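Local coordinates for enhancer of mRNA-decapping protein 4 homolog (Drosophila melanogaster, PDB 2VXG), which probably takes part in mRNA decapping during mRNA degradation and is required for silencing a subset of endogenous miRNA targets, this chain being its C-terminal domain, at residues 101-112 / 124-135. Numbering follows the deposited sequence.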
loop_
_atom_site.group_PDB
_atom_site.type_symbol
_atom_site.label_atom_id
_atom_site.label_comp_id
_atom_site.label_asym_id
_atom_site.label_seq_id
_atom_site.Cartn_x
_atom_site.Cartn_y
_atom_site.Cartn_z
ATOM N N LEU A 101 7.929 -8.101 0.658
ATOM C CA LEU A 101 6.991 -9.013 -0.011
ATOM C C LEU A 101 6.751 -10.312 0.719
ATOM O O LEU A 101 5.658 -10.893 0.608
ATOM C CB LEU A 101 7.432 -9.301 -1.446
ATOM C CG LEU A 101 7.604 -8.100 -2.343
ATOM C CD1 LEU A 101 8.128 -8.525 -3.714
ATOM C CD2 LEU A 101 6.290 -7.327 -2.409
ATOM N N THR A 102 7.776 -10.810 1.400
ATOM C CA THR A 102 7.663 -12.020 2.210
ATOM C C THR A 102 6.635 -11.820 3.352
ATOM O O THR A 102 5.828 -12.710 3.661
ATOM C CB THR A 102 9.053 -12.388 2.781
ATOM O OG1 THR A 102 9.917 -12.757 1.700
ATOM C CG2 THR A 102 8.968 -13.516 3.767
ATOM N N GLU A 103 6.690 -10.648 3.986
ATOM C CA GLU A 103 5.738 -10.306 5.034
ATOM C C GLU A 103 4.334 -10.008 4.479
ATOM O O GLU A 103 3.343 -10.389 5.094
ATOM C CB GLU A 103 6.251 -9.102 5.838
ATOM C CG GLU A 103 5.537 -8.854 7.172
ATOM C CD GLU A 103 5.587 -10.038 8.192
ATOM O OE1 GLU A 103 6.358 -10.987 8.011
ATOM O OE2 GLU A 103 4.847 -9.995 9.210
ATOM N N LEU A 104 4.259 -9.337 3.328
ATOM C CA LEU A 104 3.004 -9.130 2.622
ATOM C C LEU A 104 2.353 -10.486 2.333
ATOM O O LEU A 104 1.178 -10.693 2.608
ATOM C CB LEU A 104 3.236 -8.352 1.309
ATOM C CG LEU A 104 2.041 -8.346 0.341
ATOM C CD1 LEU A 104 0.831 -7.617 0.924
ATOM C CD2 LEU A 104 2.415 -7.772 -1.021
ATOM N N TYR A 105 3.151 -11.411 1.795
ATOM C CA TYR A 105 2.691 -12.762 1.523
ATOM C C TYR A 105 2.113 -13.468 2.744
ATOM O O TYR A 105 1.035 -14.047 2.670
ATOM C CB TYR A 105 3.839 -13.609 0.962
ATOM C CG TYR A 105 3.319 -14.861 0.301
ATOM C CD1 TYR A 105 3.041 -14.878 -1.053
ATOM C CD2 TYR A 105 3.092 -16.017 1.041
ATOM C CE1 TYR A 105 2.572 -15.978 -1.654
ATOM C CE2 TYR A 105 2.605 -17.144 0.447
ATOM C CZ TYR A 105 2.338 -17.113 -0.915
ATOM O OH TYR A 105 1.857 -18.217 -1.534
ATOM N N ARG A 106 2.858 -13.381 3.852
ATOM C CA ARG A 106 2.525 -14.015 5.127
ATOM C C ARG A 106 1.223 -13.426 5.663
ATOM O O ARG A 106 0.339 -14.149 6.087
ATOM C CB ARG A 106 3.718 -13.863 6.131
ATOM C CG ARG A 106 3.608 -14.579 7.528
ATOM C CD ARG A 106 5.047 -14.878 8.127
ATOM N NE ARG A 106 5.104 -15.331 9.527
ATOM C CZ ARG A 106 5.274 -16.591 9.974
ATOM N NH1 ARG A 106 5.355 -17.638 9.158
ATOM N NH2 ARG A 106 5.320 -16.813 11.281
ATOM N N ASN A 107 1.093 -12.098 5.609
ATOM C CA ASN A 107 -0.155 -11.454 5.979
ATOM C C ASN A 107 -1.352 -11.810 5.116
ATOM O O ASN A 107 -2.477 -11.937 5.636
ATOM C CB ASN A 107 0.014 -9.922 6.016
ATOM C CG ASN A 107 0.777 -9.462 7.238
ATOM O OD1 ASN A 107 1.722 -8.681 7.150
ATOM N ND2 ASN A 107 0.385 -9.950 8.372
ATOM N N CYS A 108 -1.130 -11.915 3.802
ATOM C CA CYS A 108 -2.185 -12.332 2.870
ATOM C C CYS A 108 -2.594 -13.756 3.161
ATOM O O CYS A 108 -3.775 -14.067 3.156
ATOM C CB CYS A 108 -1.734 -12.221 1.392
ATOM S SG CYS A 108 -1.530 -10.510 0.788
ATOM N N GLN A 109 -1.619 -14.620 3.436
ATOM C CA GLN A 109 -1.952 -16.007 3.810
ATOM C C GLN A 109 -2.861 -16.061 5.069
ATOM O O GLN A 109 -3.827 -16.831 5.122
ATOM C CB GLN A 109 -0.677 -16.846 3.985
ATOM C CG GLN A 109 -0.182 -16.908 5.392
ATOM C CD GLN A 109 1.265 -17.403 5.599
ATOM O OE1 GLN A 109 2.074 -17.582 4.643
ATOM N NE2 GLN A 109 1.591 -17.595 6.873
ATOM N N GLN A 110 -2.576 -15.214 6.056
ATOM C CA GLN A 110 -3.395 -15.147 7.286
ATOM C C GLN A 110 -4.770 -14.566 7.002
ATOM O O GLN A 110 -5.769 -15.057 7.519
ATOM C CB GLN A 110 -2.659 -14.385 8.391
ATOM C CG GLN A 110 -1.366 -15.132 8.785
ATOM C CD GLN A 110 -1.651 -16.516 9.346
ATOM O OE1 GLN A 110 -2.370 -16.649 10.337
ATOM N NE2 GLN A 110 -1.104 -17.549 8.715
ATOM N N PHE A 111 -4.822 -13.558 6.145
ATOM C CA PHE A 111 -6.086 -12.992 5.706
ATOM C C PHE A 111 -6.994 -13.999 4.999
ATOM O O PHE A 111 -8.192 -14.091 5.287
ATOM C CB PHE A 111 -5.843 -11.830 4.756
ATOM C CG PHE A 111 -7.091 -11.334 4.096
ATOM C CD1 PHE A 111 -7.958 -10.522 4.791
ATOM C CD2 PHE A 111 -7.368 -11.647 2.761
ATOM C CE1 PHE A 111 -9.097 -10.010 4.176
ATOM C CE2 PHE A 111 -8.529 -11.165 2.142
ATOM C CZ PHE A 111 -9.391 -10.333 2.883
ATOM N N ILE A 112 -6.452 -14.755 4.060
ATOM C CA ILE A 112 -7.310 -15.721 3.361
ATOM C C ILE A 112 -7.804 -16.846 4.282
ATOM O O ILE A 112 -8.835 -17.413 4.035
ATOM C CB ILE A 112 -6.695 -16.308 2.078
ATOM C CG1 ILE A 112 -5.401 -17.048 2.331
ATOM C CG2 ILE A 112 -6.497 -15.182 0.973
ATOM C CD1 ILE A 112 -4.971 -17.902 1.144
ATOM N N VAL A 124 -6.862 -11.323 -3.284
ATOM C CA VAL A 124 -5.665 -11.531 -2.471
ATOM C C VAL A 124 -4.956 -12.831 -2.903
ATOM O O VAL A 124 -3.710 -12.870 -2.971
ATOM C CB VAL A 124 -6.000 -11.520 -0.980
ATOM C CG1 VAL A 124 -4.828 -12.004 -0.115
ATOM C CG2 VAL A 124 -6.443 -10.111 -0.541
ATOM N N ARG A 125 -5.720 -13.883 -3.223
ATOM C CA ARG A 125 -5.090 -15.096 -3.713
ATOM C C ARG A 125 -4.319 -14.839 -5.018
ATOM O O ARG A 125 -3.214 -15.333 -5.192
ATOM C CB ARG A 125 -6.100 -16.231 -3.879
ATOM C CG ARG A 125 -6.696 -16.757 -2.546
ATOM C CD ARG A 125 -7.778 -17.812 -2.889
ATOM N NE ARG A 125 -7.153 -19.048 -3.337
ATOM C CZ ARG A 125 -7.632 -19.872 -4.270
ATOM N NH1 ARG A 125 -8.777 -19.624 -4.892
ATOM N NH2 ARG A 125 -6.936 -20.962 -4.595
ATOM N N LEU A 126 -4.872 -14.005 -5.883
ATOM C CA LEU A 126 -4.190 -13.661 -7.108
ATOM C C LEU A 126 -2.948 -12.828 -6.791
ATOM O O LEU A 126 -1.905 -12.978 -7.438
ATOM C CB LEU A 126 -5.113 -12.824 -8.020
ATOM C CG LEU A 126 -4.462 -12.386 -9.335
ATOM C CD1 LEU A 126 -4.157 -13.602 -10.166
ATOM C CD2 LEU A 126 -5.392 -11.423 -10.060
ATOM N N LEU A 127 -3.077 -11.897 -5.855
ATOM C CA LEU A 127 -1.943 -11.116 -5.440
ATOM C C LEU A 127 -0.776 -11.983 -4.946
ATOM O O LEU A 127 0.369 -11.666 -5.267
ATOM C CB LEU A 127 -2.350 -10.012 -4.456
ATOM C CG LEU A 127 -1.265 -9.019 -3.969
ATOM C CD1 LEU A 127 -0.973 -7.846 -4.908
ATOM C CD2 LEU A 127 -1.629 -8.462 -2.567
ATOM N N MET A 128 -1.073 -13.051 -4.190
ATOM C CA MET A 128 -0.085 -13.982 -3.659
ATOM C C MET A 128 0.669 -14.715 -4.789
ATOM O O MET A 128 1.889 -14.875 -4.735
ATOM C CB MET A 128 -0.772 -14.963 -2.705
ATOM C CG MET A 128 -1.270 -14.331 -1.417
ATOM S SD MET A 128 -2.360 -15.377 -0.453
ATOM C CE MET A 128 -3.985 -14.714 -0.750
ATOM N N LYS A 129 -0.034 -15.053 -5.867
ATOM C CA LYS A 129 0.653 -15.554 -7.105
ATOM C C LYS A 129 1.579 -14.526 -7.767
ATOM O O LYS A 129 2.699 -14.849 -8.196
ATOM C CB LYS A 129 -0.347 -16.014 -8.156
ATOM C CG LYS A 129 -1.099 -17.230 -7.824
ATOM C CD LYS A 129 -0.256 -18.511 -7.837
ATOM C CE LYS A 129 -1.007 -19.624 -7.106
ATOM N NZ LYS A 129 -0.407 -20.960 -7.323
ATOM N N ALA A 130 1.110 -13.292 -7.873
ATOM C CA ALA A 130 1.900 -12.225 -8.452
ATOM C C ALA A 130 3.170 -11.984 -7.649
ATOM O O ALA A 130 4.219 -11.711 -8.226
ATOM C CB ALA A 130 1.100 -10.945 -8.502
ATOM N N ILE A 131 3.038 -12.057 -6.317
ATOM C CA ILE A 131 4.139 -11.837 -5.398
ATOM C C ILE A 131 5.260 -12.840 -5.663
ATOM O O ILE A 131 6.462 -12.459 -5.645
ATOM C CB ILE A 131 3.661 -11.928 -3.903
ATOM C CG1 ILE A 131 2.900 -10.653 -3.514
ATOM C CG2 ILE A 131 4.852 -12.121 -2.936
ATOM C CD1 ILE A 131 2.332 -10.721 -2.117
ATOM N N ILE A 132 4.874 -14.092 -5.930
ATOM C CA ILE A 132 5.843 -15.152 -6.237
ATOM C C ILE A 132 6.749 -14.729 -7.401
ATOM O O ILE A 132 7.952 -14.954 -7.357
ATOM C CB ILE A 132 5.153 -16.519 -6.494
ATOM C CG1 ILE A 132 4.447 -17.004 -5.214
ATOM C CG2 ILE A 132 6.183 -17.558 -6.978
ATOM C CD1 ILE A 132 3.785 -18.377 -5.316
ATOM N N THR A 133 6.173 -14.055 -8.404
ATOM C CA THR A 133 6.925 -13.581 -9.578
ATOM C C THR A 133 7.907 -12.487 -9.219
ATOM O O THR A 133 9.031 -12.464 -9.707
ATOM C CB THR A 133 5.976 -13.095 -10.700
ATOM O OG1 THR A 133 5.146 -14.188 -11.108
ATOM C CG2 THR A 133 6.745 -12.607 -11.907
ATOM N N TYR A 134 7.488 -11.571 -8.361
ATOM C CA TYR A 134 8.391 -10.526 -7.876
ATOM C C TYR A 134 9.524 -11.083 -7.029
ATOM O O TYR A 134 10.650 -10.595 -7.100
ATOM C CB TYR A 134 7.614 -9.489 -7.081
ATOM C CG TYR A 134 6.846 -8.542 -7.956
ATOM C CD1 TYR A 134 7.436 -7.383 -8.438
ATOM C CD2 TYR A 134 5.520 -8.783 -8.266
ATOM C CE1 TYR A 134 6.728 -6.515 -9.224
ATOM C CE2 TYR A 134 4.801 -7.919 -9.056
ATOM C CZ TYR A 134 5.405 -6.783 -9.520
ATOM O OH TYR A 134 4.682 -5.913 -10.302
ATOM N N ARG A 135 9.219 -12.107 -6.237
ATOM C CA ARG A 135 10.222 -12.828 -5.458
ATOM C C ARG A 135 10.966 -13.856 -6.298
ATOM O O ARG A 135 11.970 -14.413 -5.842
ATOM C CB ARG A 135 9.582 -13.516 -4.242
ATOM C CG ARG A 135 9.297 -12.559 -3.079
ATOM C CD ARG A 135 9.324 -13.256 -1.728
ATOM N NE ARG A 135 8.156 -14.120 -1.546
ATOM C CZ ARG A 135 8.055 -15.107 -0.649
ATOM N NH1 ARG A 135 9.059 -15.393 0.180
ATOM N NH2 ARG A 135 6.936 -15.827 -0.585
#
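Val-124 forks between two residues of the facing helix: its CG1 presses on Cys-108, 3.4 Å from CB, while CG2 lies 3.6 Å from CE2 of Phe-111. The Phe-111 ring also packs edge-to-face with His-71. Beside this pair the aliphatic part of Arg-125 reaches Ile-112, CG to CG2, at the solvent-facing border. With CG anti to the backbone N (chi1 -176°), Leu-127 brings CD2 to within 3.9 Å of Cys-108 SG; its side chain also touches Asn-80 and Leu-83 of helix 73-85. Met-128 lies across the middle of the interface. Its CG and SD pass over one face of the Tyr-105 ring, and SD sits 5.2 Å from the ring centroid, 17° off the normal, in a rather distant Met-aromatic contact. The Met-128 carbonyl O approaches the same ring at its edge, in plane, 3.3 Å from CE1.

Helices 91-114 and 121-134 form an antiparallel hairpin at the C-terminal end of this all-helical domain, whose family is grouped with the TPR-like helical repeats; the two segments run at 154° with their axes 9.8 Å apart. Ile-131 divides its branches, CG1 packing against Leu-104 CD2 at 3.8 Å and CG2 meeting the edge of Tyr-105 at CD1, 3.8 Å away. Leu-104 in turn leans on Ile-61 and Ser-65 of helix 54-66. Tyr-134 gives its CB to Leu-101 CD1, while the ring turns outward, against Leu-83. Arg-135, bent at chi3, lays one face of its guanidinium over Thr-102 CA and brings NH2 above the Tyr-105 face opposite Met-128, the two planes steeply inclined and too far off for more than a faint cation-pi attraction; Thr-102 OG1 is hydrogen-bonded to Pro-98 O.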